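Local coordinates for flavoprotein 390 (Photobacterium phosphoreum, PDB 1FVP) that binds flavin mononucleotide carrying a covalently attached myristate, belongs to the bacterial luciferase family and forms a homodimer, at residues A[133-137]-A[138-142]. Numbering follows the deposited sequence.
Sequences NVNEA and ETVAK
The carbonyl oxygen of Ala-137 takes a weak hydrogen bond from the backbone N of Val-140, with Ala-137 O and Val-140 N 3.3 Å apart. The N-H...O angle is 145°. This bond joins the turn at 135-137 to the segment 138-142. On the same two residues, the methyl CB of Ala-137 meets the CG2 branch of Val-140 at 4.0 Å. A second bond, weak and doubtful because Ala-137 N is crowded in the model, runs 3.5 Å from Ala-137 N to the side-chain oxygen OD1 of Asn-135. With CG of Asn-135 swung opposite the backbone N (chi1 154°), its amide lies alongside Val-140 and Ala-141. The Asn-135 and Val-140 side chains cross at about a right angle, but they are modelled too close and their exact spacing is doubtful. CB of Asn-135 lies 3.7 Å from CB of Ala-141. Asn-133 reaches the same alanine from the strand end, its OD1 lying 3.3 Å from CB of Ala-141. Both asparagines therefore pack against Ala-141, which is buried. Outside the turn, Asn-133 also touches Ser-203 and Met-204, and Asn-135 touches Lys-209 of helix 207-227. Backbone hydrogen bonding joins Asn-135 to Gly-175. Val-134 points away from the segment 138-142 and touches Val-213 and a bound myristylated flavin mononucleotide. The contact is a short beta-to-alpha connection between strand 126-134 and helix 138-155 in an alpha/beta fold, as in the bacterial luciferase family, with one flavin pocket beside the strand end.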
ATOM      1  N   ASN A 133      12.621  -7.119 -17.470  1.00 19.33           N
ATOM      2  CA  ASN A 133      14.049  -6.850 -17.762  1.00 19.48           C
ATOM      3  C   ASN A 133      14.180  -6.982 -19.282  1.00 19.80           C
ATOM      4  O   ASN A 133      14.269  -8.129 -19.699  1.00 18.92           O
ATOM      5  CB  ASN A 133      15.004  -7.747 -17.007  1.00 18.60           C
ATOM      6  CG  ASN A 133      16.446  -7.487 -17.376  1.00 17.88           C
ATOM      7  OD1 ASN A 133      16.717  -7.258 -18.545  1.00 17.98           O
ATOM      8  ND2 ASN A 133      17.372  -7.500 -16.430  1.00 18.52           N
ATOM      9  N   VAL A 134      14.196  -5.876 -19.974  1.00 21.38           N
ATOM     10  CA  VAL A 134      14.273  -5.872 -21.440  1.00 23.94           C
ATOM     11  C   VAL A 134      15.633  -5.527 -22.012  1.00 25.72           C
ATOM     12  O   VAL A 134      16.132  -4.405 -21.815  1.00 26.64           O
ATOM     13  CB  VAL A 134      13.165  -4.904 -21.943  1.00 24.16           C
ATOM     14  CG1 VAL A 134      13.454  -4.224 -23.271  1.00 24.06           C
ATOM     15  CG2 VAL A 134      11.819  -5.605 -22.001  1.00 24.71           C
ATOM     16  N   ASN A 135      16.201  -6.430 -22.782  1.00 27.49           N
ATOM     17  CA  ASN A 135      17.528  -6.160 -23.413  1.00 29.56           C
ATOM     18  C   ASN A 135      17.524  -6.891 -24.743  1.00 31.48           C
ATOM     19  O   ASN A 135      17.330  -8.129 -24.760  1.00 31.96           O
ATOM     20  CB  ASN A 135      18.545  -6.484 -22.359  1.00 29.79           C
ATOM     21  CG  ASN A 135      19.912  -6.892 -22.834  1.00 30.62           C
ATOM     22  OD1 ASN A 135      20.562  -6.241 -23.664  1.00 30.62           O
ATOM     23  ND2 ASN A 135      20.338  -8.020 -22.265  1.00 30.85           N
ATOM     24  N   GLU A 136      17.711  -6.146 -25.824  1.00 33.11           N
ATOM     25  CA  GLU A 136      17.701  -6.667 -27.199  1.00 34.54           C
ATOM     26  C   GLU A 136      18.489  -7.969 -27.311  1.00 34.70           C
ATOM     27  O   GLU A 136      18.217  -8.817 -28.179  1.00 34.98           O
ATOM     28  CB  GLU A 136      18.180  -5.725 -28.276  1.00 36.91           C
ATOM     29  CG  GLU A 136      17.440  -4.479 -28.696  1.00 40.52           C
ATOM     30  CD  GLU A 136      16.086  -4.512 -29.330  1.00 42.36           C
ATOM     31  OE1 GLU A 136      15.831  -4.833 -30.494  1.00 43.01           O
ATOM     32  OE2 GLU A 136      15.183  -4.141 -28.523  1.00 43.19           O
ATOM     33  N   ALA A 137      19.451  -8.079 -26.420  1.00 34.77           N
ATOM     34  CA  ALA A 137      20.325  -9.250 -26.293  1.00 34.90           C
ATOM     35  C   ALA A 137      19.606 -10.210 -25.334  1.00 34.88           C
ATOM     36  O   ALA A 137      19.557 -10.005 -24.114  1.00 35.04           O
ATOM     37  CB  ALA A 137      21.698  -8.880 -25.759  1.00 35.19           C
ATOM     38  N   GLU A 138      19.034 -11.225 -25.940  1.00 34.67           N
ATOM     39  CA  GLU A 138      18.292 -12.244 -25.217  1.00 34.28           C
ATOM     40  C   GLU A 138      18.836 -12.451 -23.809  1.00 33.20           C
ATOM     41  O   GLU A 138      18.264 -12.036 -22.794  1.00 33.15           O
ATOM     42  CB  GLU A 138      18.356 -13.594 -25.942  1.00 36.79           C
ATOM     43  CG  GLU A 138      17.706 -13.740 -27.319  1.00 39.47           C
ATOM     44  CD  GLU A 138      16.523 -12.821 -27.527  1.00 41.38           C
ATOM     45  OE1 GLU A 138      15.487 -12.846 -26.869  1.00 41.96           O
ATOM     46  OE2 GLU A 138      16.770 -11.984 -28.435  1.00 42.43           O
ATOM     47  N   THR A 139      19.965 -13.103 -23.773  1.00 31.77           N
ATOM     48  CA  THR A 139      20.770 -13.584 -22.687  1.00 30.43           C
ATOM     49  C   THR A 139      21.398 -12.699 -21.642  1.00 29.87           C
ATOM     50  O   THR A 139      21.733 -13.239 -20.554  1.00 30.09           O
ATOM     51  CB  THR A 139      21.947 -14.461 -23.343  1.00 30.01           C
ATOM     52  OG1 THR A 139      21.565 -14.596 -24.745  1.00 29.77           O
ATOM     53  CG2 THR A 139      22.118 -15.792 -22.632  1.00 30.10           C
ATOM     54  N   VAL A 140      21.614 -11.434 -21.926  1.00 28.72           N
ATOM     55  CA  VAL A 140      22.239 -10.516 -20.942  1.00 27.53           C
ATOM     56  C   VAL A 140      21.185 -10.242 -19.872  1.00 27.81           C
ATOM     57  O   VAL A 140      21.440 -10.284 -18.660  1.00 27.60           O
ATOM     58  CB  VAL A 140      22.828  -9.341 -21.723  1.00 26.31           C
ATOM     59  CG1 VAL A 140      23.262  -8.151 -20.897  1.00 25.66           C
ATOM     60  CG2 VAL A 140      23.966  -9.805 -22.616  1.00 25.66           C
ATOM     61  N   ALA A 141      19.980 -10.021 -20.355  1.00 27.78           N
ATOM     62  CA  ALA A 141      18.747  -9.734 -19.641  1.00 27.42           C
ATOM     63  C   ALA A 141      18.392 -10.765 -18.568  1.00 27.36           C
ATOM     64  O   ALA A 141      17.956 -10.385 -17.475  1.00 26.71           O
ATOM     65  CB  ALA A 141      17.604  -9.650 -20.654  1.00 27.01           C
ATOM     66  N   LYS A 142      18.563 -12.013 -18.922  1.00 27.44           N
ATOM     67  CA  LYS A 142      18.316 -13.175 -18.087  1.00 28.18           C
ATOM     68  C   LYS A 142      19.422 -13.384 -17.058  1.00 28.97           C
ATOM     69  O   LYS A 142      19.194 -13.857 -15.928  1.00 28.96           O
ATOM     70  CB  LYS A 142      18.215 -14.433 -18.945  1.00 28.65           C
ATOM     71  CG  LYS A 142      16.833 -14.649 -19.562  1.00 29.63           C
ATOM     72  CD  LYS A 142      16.625 -16.066 -20.053  1.00 30.54           C
ATOM     73  CE  LYS A 142      17.200 -17.119 -19.121  1.00 31.93           C
ATOM     74  NZ  LYS A 142      16.878 -18.494 -19.603  1.00 33.32           N
TER